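Local coordinates for protein BtGH115A (Bacteroides thetaiotaomicron, PDB 5BY3) that acts as a family GH115 4-O-methyl-alpha-glucuronidase with specificity for decorated arabinogalactans, at residues Glu190-Glu201 against Thr225-Tyr235; Lys385-Ser395 against Gly425-Gly435. One frame throughout, in Å; residues are numbered along the deposited sequence.

Contact 1: Glu190-Glu201 against Thr225-Tyr235; sequences EIGPRTNERIFE and TKGNREAAKKY
Phe200 and Tyr235 meet obliquely between helices 193-205 and 228-235, with ring planes 53° apart and Phe200 CB 3.4 Å from Tyr235 CD2. Tyr235 CG lies anti to its own carbonyl carbon (chi1 -76°), which lays the ring against Phe200 and brings one face to Glu197 CA; Glu197 CG comes within 3.6 Å of Tyr235 CE1. Phe200 CE2 lies 4.0 Å from Ala232 CB and close to Ala231; the small methyls of the two alanines let the ring reach the opposing backbone. A CB on Gly227 would strike Pro193 CB and, at these backbone angles, jam against the preceding carbonyl oxygen. Asn228 ND2 lies 2.9 Å from Pro193 N without a hydrogen bond, since the proline nitrogen offers no acceptor. Further out, Asn196 ND2 donates to Gly192 O at 2.9 Å. Water 1 accepts from Ile191 N and donates to Thr225 OG1, which also bonds Pro221 O. The helix segments run nearly parallel, 26° and 9.0 Å apart, side by side in the TIM-barrel domain. With Glu197 paired to Arg194 of its own helix, Glu201 to Arg49, and only a water joining the segments by hydrogen bonds, they associate chiefly through shape and apolar contact.

Contact 2: Lys385-Ser395 against Gly425-Gly435; sequences KGGNGVYYHVS and GIQKMWILNVG
Asn433 OD1 is gripped twice: Gly435 N donates to it at 3.3 Å, making an Asx turn, and water 2 donates to it while accepting from Ser395 OG, thus bridging the two strand ends. Gly435 suits this turn, for its phi is positive and a CB would collide with Ser395 OG. With Asn433 CG anti to the backbone N (chi1 -170°), the amide runs beside Tyr391, its plane only 16° from the ring. From there Asn433 ND2 donates to Tyr391 OH at 3.0 Å, although the hydroxyl lies tilted from the amide plane, and Asn433 CB makes an off-centre CH-pi contact with the His393 ring. A leucine in place of Asn433 would probably leave Tyr391 OH without its amide donor and Gly435 N without its acceptor, freeing the turn beside Ser395 to shift.

Behind these side chains runs a parallel ladder, in which Asn433 N donates to Tyr392 O at 2.7 Å and Tyr392 N to Ile431 O at 2.8 Å. On the sheet face bearing Val390 and Trp430, Val390 CG1 sits over the indole five-membered ring, 4.0 Å from its centroid. Trp430 NE1 donates to Ile426 O at 3.1 Å, which fixes how the indole is turned. Leu432 CD1 packs against Val394 CG1 on the same side.

Helix 411-423 touches Val390, Tyr392 and Trp430 through Met418, while helix 441-452 packs on Trp430 and Leu432. On the other face, Tyr391 and Asn433 touch Phe166 of strand 162-166, and Tyr391 also meets Trp212. Strand 388-393, helix 411-423 and strand 429-433 form a beta-alpha-beta unit of the TIM-barrel sheet, with strands 362-366 and 162-166 flanking the pair.

In the fold
Both contacts belong to the TIM-barrel region of the family GH115 enzyme and follow in series, contact 1 closing before contact 2 opens. Their centres lie 23 Å apart, with nearest atoms about 8 Å apart. Contact 1 joins two helices that lead into strands 210-212 and 238-239 of the eight-stranded parallel sheet; contact 2 pairs adjacent strands 388-393 and 429-433 of that same sheet, linked by helix 411-423. Contact 2 thus belongs to the strand wall whose end carries the bound nickel, seen with Leu404 and Asp436, about 5 Å from the Ser395 side chain, whereas contact 1 is part of the helical layer outside the sheet, its Ile191 side chain about 12 Å from the metal.

Contact 1: Glu190-Glu201 against Thr225-Tyr235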
loop_
_atom_site.group_PDB
_atom_site.type_symbol
_atom_site.label_atom_id
_atom_site.label_comp_id
_atom_site.label_asym_id
_atom_site.label_seq_id
_atom_site.Cartn_x
_atom_site.Cartn_y
_atom_site.Cartn_z
ATOM N N GLU A 190 19.998 9.786 11.485
ATOM C CA GLU A 190 20.438 9.816 10.115
ATOM C C GLU A 190 20.212 8.489 9.359
ATOM O O GLU A 190 20.650 7.430 9.805
ATOM C CB GLU A 190 21.879 10.308 10.018
ATOM C CG GLU A 190 22.223 10.814 8.622
ATOM C CD GLU A 190 23.639 11.347 8.506
ATOM O OE1 GLU A 190 24.574 10.655 8.950
ATOM O OE2 GLU A 190 23.803 12.459 7.957
ATOM N N ILE A 191 19.498 8.608 8.232
ATOM C CA ILE A 191 19.200 7.544 7.280
ATOM C C ILE A 191 19.877 8.092 6.059
ATOM O O ILE A 191 19.339 8.977 5.387
ATOM C CB ILE A 191 17.666 7.409 7.024
ATOM C CG1 ILE A 191 16.911 7.264 8.357
ATOM C CG2 ILE A 191 17.329 6.342 5.947
ATOM C CD1 ILE A 191 15.394 7.115 8.193
ATOM N N GLY A 192 21.081 7.605 5.803
ATOM C CA GLY A 192 22.012 8.325 4.979
ATOM C C GLY A 192 21.990 7.917 3.529
ATOM O O GLY A 192 21.052 7.251 3.083
ATOM N N PRO A 193 23.036 8.319 2.778
ATOM C CA PRO A 193 23.076 7.999 1.353
ATOM C C PRO A 193 23.030 6.498 1.064
ATOM O O PRO A 193 22.303 6.080 0.153
ATOM C CB PRO A 193 24.405 8.646 0.861
ATOM C CG PRO A 193 25.214 8.926 2.111
ATOM C CD PRO A 193 24.190 9.149 3.205
ATOM N N ARG A 194 23.801 5.706 1.800
ATOM C CA ARG A 194 23.899 4.256 1.540
ATOM C C ARG A 194 22.538 3.551 1.729
ATOM O O ARG A 194 22.103 2.787 0.871
ATOM C CB ARG A 194 25.060 3.606 2.341
ATOM C CG ARG A 194 26.242 3.093 1.506
ATOM C CD ARG A 194 27.240 4.167 1.111
ATOM N NE ARG A 194 26.789 4.957 -0.045
ATOM C CZ ARG A 194 27.150 6.218 -0.315
ATOM N NH1 ARG A 194 27.988 6.877 0.489
ATOM N NH2 ARG A 194 26.653 6.841 -1.389
ATOM N N THR A 195 21.824 3.870 2.802
ATOM C CA THR A 195 20.447 3.378 2.956
ATOM C C THR A 195 19.526 3.775 1.771
ATOM O O THR A 195 18.795 2.927 1.229
ATOM C CB THR A 195 19.870 3.820 4.285
ATOM O OG1 THR A 195 20.825 3.511 5.315
ATOM C CG2 THR A 195 18.532 3.139 4.556
ATOM N N ASN A 196 19.606 5.026 1.333
ATOM C CA ASN A 196 18.767 5.494 0.226
ATOM C C ASN A 196 19.058 4.816 -1.123
ATOM O O ASN A 196 18.122 4.439 -1.842
ATOM C CB ASN A 196 18.747 7.028 0.154
ATOM C CG ASN A 196 17.821 7.636 1.197
ATOM O OD1 ASN A 196 16.592 7.676 1.012
ATOM N ND2 ASN A 196 18.391 8.076 2.323
ATOM N N GLU A 197 20.341 4.597 -1.435
ATOM C CA GLU A 197 20.696 3.798 -2.604
ATOM C C GLU A 197 20.026 2.413 -2.579
ATOM O O GLU A 197 19.538 1.940 -3.619
ATOM C CB GLU A 197 22.204 3.696 -2.758
ATOM C CG GLU A 197 22.862 5.046 -3.016
ATOM C CD GLU A 197 24.384 4.997 -2.968
ATOM O OE1 GLU A 197 24.940 4.367 -2.026
ATOM O OE2 GLU A 197 25.017 5.615 -3.860
ATOM N N ARG A 198 19.989 1.783 -1.396
ATOM C CA ARG A 198 19.271 0.531 -1.209
ATOM C C ARG A 198 17.759 0.628 -1.484
ATOM O O ARG A 198 17.220 -0.235 -2.174
ATOM C CB ARG A 198 19.514 -0.059 0.182
ATOM C CG ARG A 198 20.839 -0.799 0.316
ATOM C CD ARG A 198 21.030 -1.964 -0.654
ATOM N NE ARG A 198 22.322 -2.590 -0.371
ATOM C CZ ARG A 198 22.900 -3.598 -1.031
ATOM N NH1 ARG A 198 22.353 -4.191 -2.105
ATOM N NH2 ARG A 198 24.080 -4.013 -0.587
ATOM N N ILE A 199 17.104 1.664 -0.948
ATOM C CA ILE A 199 15.701 1.939 -1.234
ATOM C C ILE A 199 15.463 2.190 -2.720
ATOM O O ILE A 199 14.521 1.617 -3.316
ATOM C CB ILE A 199 15.160 3.102 -0.386
ATOM C CG1 ILE A 199 15.378 2.777 1.109
ATOM C CG2 ILE A 199 13.685 3.326 -0.700
ATOM C CD1 ILE A 199 15.027 3.904 2.074
ATOM N N PHE A 200 16.343 2.981 -3.335
ATOM C CA PHE A 200 16.199 3.269 -4.750
ATOM C C PHE A 200 16.404 2.061 -5.662
ATOM O O PHE A 200 15.678 1.935 -6.682
ATOM C CB PHE A 200 17.038 4.458 -5.196
ATOM C CG PHE A 200 16.883 5.708 -4.351
ATOM C CD1 PHE A 200 15.689 6.031 -3.722
ATOM C CD2 PHE A 200 17.958 6.590 -4.214
ATOM C CE1 PHE A 200 15.583 7.186 -2.965
ATOM C CE2 PHE A 200 17.859 7.750 -3.438
ATOM C CZ PHE A 200 16.666 8.050 -2.826
ATOM N N GLU A 201 17.319 1.148 -5.298
ATOM C CA GLU A 201 17.376 -0.170 -5.986
ATOM C C GLU A 201 16.024 -0.880 -5.950
ATOM O O GLU A 201 15.578 -1.485 -6.927
ATOM C CB GLU A 201 18.316 -1.145 -5.282
ATOM C CG GLU A 201 19.788 -0.960 -5.500
ATOM C CD GLU A 201 20.620 -1.938 -4.681
ATOM O OE1 GLU A 201 20.106 -2.949 -4.134
ATOM O OE2 GLU A 201 21.818 -1.679 -4.584
ATOM N N THR A 225 20.660 16.088 4.554
ATOM C CA THR A 225 21.526 14.928 4.770
ATOM C C THR A 225 22.487 14.916 3.615
ATOM O O THR A 225 22.075 14.936 2.462
ATOM C CB THR A 225 20.745 13.589 4.834
ATOM O OG1 THR A 225 19.682 13.680 5.797
ATOM C CG2 THR A 225 21.671 12.402 5.185
ATOM N N LYS A 226 23.772 14.883 3.928
ATOM C CA LYS A 226 24.792 14.894 2.905
ATOM C C LYS A 226 24.800 13.558 2.115
ATOM O O LYS A 226 24.916 12.472 2.693
ATOM C CB LYS A 226 26.148 15.246 3.555
ATOM C CG LYS A 226 27.386 15.090 2.687
ATOM C CD LYS A 226 27.636 16.315 1.826
ATOM C CE LYS A 226 29.101 16.372 1.409
ATOM N NZ LYS A 226 29.189 16.846 0.004
ATOM N N GLY A 227 24.656 13.674 0.801
ATOM C CA GLY A 227 24.682 12.537 -0.115
ATOM C C GLY A 227 23.335 12.234 -0.746
ATOM O O GLY A 227 23.248 11.864 -1.932
ATOM N N ASN A 228 22.287 12.442 0.045
ATOM C CA ASN A 228 20.942 11.959 -0.253
ATOM C C ASN A 228 20.398 12.487 -1.562
ATOM O O ASN A 228 19.948 11.700 -2.417
ATOM C CB ASN A 228 19.998 12.269 0.911
ATOM C CG ASN A 228 20.103 11.267 2.053
ATOM O OD1 ASN A 228 19.271 11.287 2.970
ATOM N ND2 ASN A 228 21.102 10.374 2.005
ATOM N N ARG A 229 20.485 13.806 -1.726
ATOM C CA ARG A 229 20.033 14.500 -2.919
ATOM C C ARG A 229 20.754 13.970 -4.184
ATOM O O ARG A 229 20.099 13.610 -5.198
ATOM C CB ARG A 229 20.240 15.997 -2.704
ATOM C CG ARG A 229 19.723 16.909 -3.799
ATOM C CD ARG A 229 20.143 18.356 -3.564
ATOM N NE ARG A 229 21.589 18.501 -3.404
ATOM C CZ ARG A 229 22.469 18.548 -4.407
ATOM N NH1 ARG A 229 22.057 18.470 -5.670
ATOM N NH2 ARG A 229 23.772 18.672 -4.143
ATOM N N GLU A 230 22.080 13.854 -4.093
ATOM C CA GLU A 230 22.925 13.301 -5.180
ATOM C C GLU A 230 22.660 11.805 -5.478
ATOM O O GLU A 230 22.687 11.385 -6.655
ATOM C CB GLU A 230 24.411 13.568 -4.899
ATOM C CG GLU A 230 24.773 15.063 -4.764
ATOM C CD GLU A 230 24.947 15.557 -3.309
ATOM O OE1 GLU A 230 24.087 15.303 -2.408
ATOM O OE2 GLU A 230 25.978 16.235 -3.066
ATOM N N ALA A 231 22.367 11.022 -4.425
ATOM C CA ALA A 231 21.960 9.605 -4.573
ATOM C C ALA A 231 20.665 9.475 -5.383
ATOM O O ALA A 231 20.531 8.616 -6.259
ATOM C CB ALA A 231 21.814 8.943 -3.205
ATOM N N ALA A 232 19.716 10.346 -5.087
ATOM C CA ALA A 232 18.457 10.394 -5.811
ATOM C C ALA A 232 18.657 10.754 -7.291
ATOM O O ALA A 232 17.928 10.251 -8.164
ATOM C CB ALA A 232 17.522 11.384 -5.133
ATOM N N LYS A 233 19.636 11.620 -7.563
ATOM C CA LYS A 233 19.988 11.967 -8.934
ATOM C C LYS A 233 20.620 10.765 -9.656
ATOM O O LYS A 233 20.331 10.516 -10.825
ATOM C CB LYS A 233 20.913 13.198 -8.959
ATOM C CG LYS A 233 21.006 13.949 -10.288
ATOM C CD LYS A 233 22.307 14.744 -10.345
ATOM C CE LYS A 233 22.228 15.890 -11.339
ATOM N NZ LYS A 233 21.679 17.139 -10.727
ATOM N N LYS A 234 21.465 10.019 -8.943
ATOM C CA LYS A 234 22.147 8.833 -9.488
ATOM C C LYS A 234 21.135 7.761 -9.913
ATOM O O LYS A 234 21.281 7.165 -10.997
ATOM C CB LYS A 234 23.150 8.278 -8.461
ATOM C CG LYS A 234 24.232 7.385 -9.052
ATOM C CD LYS A 234 24.627 6.236 -8.119
ATOM C CE LYS A 234 25.727 5.363 -8.726
ATOM N NZ LYS A 234 25.372 4.734 -10.035
ATOM N N TYR A 235 20.091 7.583 -9.082
ATOM C CA TYR A 235 19.035 6.573 -9.259
ATOM C C TYR A 235 17.792 7.061 -10.003
ATOM O O TYR A 235 16.915 6.258 -10.321
ATOM C CB TYR A 235 18.647 5.938 -7.905
ATOM C CG TYR A 235 19.660 4.944 -7.394
ATOM C CD1 TYR A 235 20.914 5.365 -6.888
ATOM C CD2 TYR A 235 19.389 3.585 -7.419
ATOM C CE1 TYR A 235 21.849 4.455 -6.469
ATOM C CE2 TYR A 235 20.316 2.675 -6.966
ATOM C CZ TYR A 235 21.545 3.101 -6.499
ATOM O OH TYR A 235 22.484 2.160 -6.070
HETATM O O HOH W 1 18.333 11.301 7.317
#

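Contact 2: Lys385-Ser395 against Gly425-Gly435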
loop_
_atom_site.group_PDB
_atom_site.type_symbol
_atom_site.label_atom_id
_atom_site.label_comp_id
_atom_site.label_asym_id
_atom_site.label_seq_id
_atom_site.Cartn_x
_atom_site.Cartn_y
_atom_site.Cartn_z
ATOM N N LYS A 385 -5.905 18.892 -17.026
ATOM C CA LYS A 385 -4.645 18.586 -17.684
ATOM C C LYS A 385 -3.621 17.948 -16.711
ATOM O O LYS A 385 -2.825 17.114 -17.123
ATOM C CB LYS A 385 -4.098 19.867 -18.369
ATOM C CG LYS A 385 -2.681 19.813 -18.939
ATOM C CD LYS A 385 -2.008 21.192 -18.855
ATOM C CE LYS A 385 -0.532 21.206 -19.309
ATOM N NZ LYS A 385 -0.136 22.502 -19.951
ATOM N N GLY A 386 -3.661 18.331 -15.436
ATOM C CA GLY A 386 -2.762 17.786 -14.407
ATOM C C GLY A 386 -3.039 16.360 -13.894
ATOM O O GLY A 386 -2.237 15.799 -13.106
ATOM N N GLY A 387 -4.146 15.780 -14.363
ATOM C CA GLY A 387 -4.636 14.451 -13.980
ATOM C C GLY A 387 -4.995 14.295 -12.500
ATOM O O GLY A 387 -5.015 15.257 -11.738
ATOM N N ASN A 388 -5.243 13.061 -12.078
ATOM C CA ASN A 388 -5.572 12.786 -10.683
ATOM C C ASN A 388 -4.718 11.686 -10.085
ATOM O O ASN A 388 -4.524 10.641 -10.716
ATOM C CB ASN A 388 -7.058 12.463 -10.540
ATOM C CG ASN A 388 -7.945 13.651 -10.883
ATOM O OD1 ASN A 388 -8.372 14.380 -9.996
ATOM N ND2 ASN A 388 -8.211 13.854 -12.177
ATOM N N GLY A 389 -4.229 11.940 -8.867
ATOM C CA GLY A 389 -3.451 10.981 -8.106
ATOM C C GLY A 389 -4.160 10.401 -6.882
ATOM O O GLY A 389 -5.298 10.783 -6.556
ATOM N N VAL A 390 -3.485 9.464 -6.212
ATOM C CA VAL A 390 -3.952 8.888 -4.943
ATOM C C VAL A 390 -2.787 8.554 -4.008
ATOM O O VAL A 390 -1.737 8.049 -4.455
ATOM C CB VAL A 390 -4.938 7.685 -5.130
ATOM C CG1 VAL A 390 -4.263 6.439 -5.702
ATOM C CG2 VAL A 390 -5.686 7.374 -3.837
ATOM N N TYR A 391 -2.997 8.903 -2.736
ATOM C CA TYR A 391 -2.138 8.609 -1.630
ATOM C C TYR A 391 -2.908 7.577 -0.812
ATOM O O TYR A 391 -3.970 7.891 -0.260
ATOM C CB TYR A 391 -1.872 9.875 -0.814
ATOM C CG TYR A 391 -1.191 9.669 0.534
ATOM C CD1 TYR A 391 -0.097 8.761 0.699
ATOM C CD2 TYR A 391 -1.603 10.404 1.649
ATOM C CE1 TYR A 391 0.528 8.596 1.952
ATOM C CE2 TYR A 391 -0.979 10.240 2.900
ATOM C CZ TYR A 391 0.070 9.334 3.053
ATOM O OH TYR A 391 0.653 9.190 4.303
ATOM N N TYR A 392 -2.355 6.350 -0.767
ATOM C CA TYR A 392 -2.964 5.156 -0.167
ATOM C C TYR A 392 -2.119 4.645 1.003
ATOM O O TYR A 392 -0.894 4.797 0.979
ATOM C CB TYR A 392 -3.086 4.058 -1.223
ATOM C CG TYR A 392 -4.124 2.958 -0.942
ATOM C CD1 TYR A 392 -5.454 3.117 -1.306
ATOM C CD2 TYR A 392 -3.756 1.748 -0.351
ATOM C CE1 TYR A 392 -6.389 2.114 -1.073
ATOM C CE2 TYR A 392 -4.678 0.743 -0.124
ATOM C CZ TYR A 392 -5.995 0.936 -0.491
ATOM O OH TYR A 392 -6.925 -0.045 -0.280
ATOM N N HIS A 393 -2.772 4.037 2.001
ATOM C CA HIS A 393 -2.100 3.535 3.200
ATOM C C HIS A 393 -2.133 2.023 3.310
ATOM O O HIS A 393 -3.212 1.440 3.268
ATOM C CB HIS A 393 -2.742 4.102 4.478
ATOM C CG HIS A 393 -2.381 5.520 4.773
ATOM N ND1 HIS A 393 -2.979 6.591 4.136
ATOM C CD2 HIS A 393 -1.503 6.048 5.656
ATOM C CE1 HIS A 393 -2.478 7.717 4.611
ATOM N NE2 HIS A 393 -1.582 7.416 5.536
ATOM N N VAL A 394 -0.967 1.398 3.461
ATOM C CA VAL A 394 -0.902 0.002 3.993
ATOM C C VAL A 394 -0.279 -0.024 5.401
ATOM O O VAL A 394 -0.058 -1.072 5.983
ATOM C CB VAL A 394 -0.195 -1.023 3.055
ATOM C CG1 VAL A 394 -0.982 -1.219 1.752
ATOM C CG2 VAL A 394 1.247 -0.633 2.793
ATOM N N SER A 395 -0.045 1.172 5.941
ATOM C CA SER A 395 0.467 1.369 7.302
ATOM C C SER A 395 -0.032 2.721 7.860
ATOM O O SER A 395 -0.212 3.672 7.112
ATOM C CB SER A 395 1.994 1.274 7.298
ATOM O OG SER A 395 2.504 1.592 8.569
ATOM N N GLY A 425 -10.444 7.120 -13.241
ATOM C CA GLY A 425 -9.606 8.162 -13.807
ATOM C C GLY A 425 -8.477 8.691 -12.934
ATOM O O GLY A 425 -7.867 9.703 -13.290
ATOM N N ILE A 426 -8.179 8.017 -11.811
ATOM C CA ILE A 426 -6.969 8.354 -11.023
ATOM C C ILE A 426 -5.777 7.608 -11.662
ATOM O O ILE A 426 -5.532 6.437 -11.347
ATOM C CB ILE A 426 -7.133 8.030 -9.522
ATOM C CG1 ILE A 426 -8.329 8.790 -8.951
ATOM C CG2 ILE A 426 -5.842 8.312 -8.758
ATOM C CD1 ILE A 426 -8.703 8.518 -7.500
ATOM N N GLN A 427 -5.060 8.284 -12.568
ATOM C CA GLN A 427 -4.065 7.625 -13.431
ATOM C C GLN A 427 -2.707 8.327 -13.513
ATOM O O GLN A 427 -1.787 7.892 -14.234
ATOM C CB GLN A 427 -4.606 7.468 -14.851
ATOM C CG GLN A 427 -5.966 6.799 -14.984
ATOM C CD GLN A 427 -6.332 6.455 -16.431
ATOM O OE1 GLN A 427 -5.588 6.734 -17.381
ATOM N NE2 GLN A 427 -7.483 5.836 -16.596
ATOM N N LYS A 428 -2.568 9.425 -12.801
ATOM C CA LYS A 428 -1.360 10.194 -12.949
ATOM C C LYS A 428 -0.292 9.750 -11.921
ATOM O O LYS A 428 0.899 9.602 -12.258
ATOM C CB LYS A 428 -1.707 11.697 -12.836
ATOM C CG LYS A 428 -0.575 12.666 -13.101
ATOM C CD LYS A 428 -0.217 12.783 -14.575
ATOM C CE LYS A 428 0.711 13.980 -14.736
ATOM N NZ LYS A 428 0.672 14.548 -16.117
HETATM N N MSE A 429 -0.726 9.526 -10.684
HETATM C CA MSE A 429 0.188 9.471 -9.574
HETATM C C MSE A 429 -0.384 8.626 -8.466
HETATM O O MSE A 429 -1.451 8.934 -7.907
HETATM C CB MSE A 429 0.419 10.908 -9.106
HETATM C CG MSE A 429 1.762 11.177 -8.448
HETATM SE SE MSE A 429 1.998 13.078 -7.940
HETATM C CE MSE A 429 2.105 13.792 -9.789
ATOM N N TRP A 430 0.340 7.549 -8.146
ATOM C CA TRP A 430 0.005 6.658 -7.029
ATOM C C TRP A 430 1.164 6.615 -6.039
ATOM O O TRP A 430 2.340 6.439 -6.412
ATOM C CB TRP A 430 -0.226 5.259 -7.546
ATOM C CG TRP A 430 -1.493 4.990 -8.294
ATOM C CD1 TRP A 430 -2.421 5.892 -8.761
ATOM C CD2 TRP A 430 -1.952 3.703 -8.695
ATOM N NE1 TRP A 430 -3.449 5.233 -9.391
ATOM C CE2 TRP A 430 -3.191 3.890 -9.366
ATOM C CE3 TRP A 430 -1.453 2.399 -8.522
ATOM C CZ2 TRP A 430 -3.930 2.823 -9.882
ATOM C CZ3 TRP A 430 -2.185 1.337 -9.028
ATOM C CH2 TRP A 430 -3.412 1.552 -9.708
ATOM N N ILE A 431 0.819 6.785 -4.780
ATOM C CA ILE A 431 1.790 6.881 -3.722
ATOM C C ILE A 431 1.291 6.082 -2.547
ATOM O O ILE A 431 0.164 6.330 -1.993
ATOM C CB ILE A 431 2.049 8.335 -3.253
ATOM C CG1 ILE A 431 2.623 9.221 -4.367
ATOM C CG2 ILE A 431 2.943 8.320 -2.002
ATOM C CD1 ILE A 431 4.045 8.924 -4.849
ATOM N N LEU A 432 2.153 5.134 -2.149
ATOM C CA LEU A 432 1.844 4.199 -1.076
ATOM C C LEU A 432 2.565 4.535 0.233
ATOM O O LEU A 432 3.804 4.615 0.272
ATOM C CB LEU A 432 2.201 2.794 -1.547
ATOM C CG LEU A 432 1.877 1.548 -0.704
ATOM C CD1 LEU A 432 0.400 1.428 -0.373
ATOM C CD2 LEU A 432 2.350 0.362 -1.506
ATOM N N ASN A 433 1.804 4.709 1.310
ATOM C CA ASN A 433 2.409 4.759 2.633
ATOM C C ASN A 433 2.784 3.362 3.075
ATOM O O ASN A 433 1.893 2.489 3.216
ATOM C CB ASN A 433 1.450 5.350 3.645
ATOM C CG ASN A 433 2.123 5.630 4.973
ATOM O OD1 ASN A 433 3.050 4.932 5.368
ATOM N ND2 ASN A 433 1.681 6.660 5.647
ATOM N N VAL A 434 4.089 3.137 3.283
ATOM C CA VAL A 434 4.598 1.756 3.446
ATOM C C VAL A 434 5.246 1.471 4.790
ATOM O O VAL A 434 5.854 0.384 4.974
ATOM C CB VAL A 434 5.617 1.349 2.361
ATOM C CG1 VAL A 434 4.983 1.377 0.991
ATOM C CG2 VAL A 434 6.905 2.177 2.453
ATOM N N GLY A 435 5.171 2.451 5.695
ATOM C CA GLY A 435 5.782 2.321 7.012
ATOM C C GLY A 435 7.287 2.153 6.843
ATOM O O GLY A 435 7.948 3.015 6.221
HETATM O O HOH W 2 3.154 4.140 8.091
#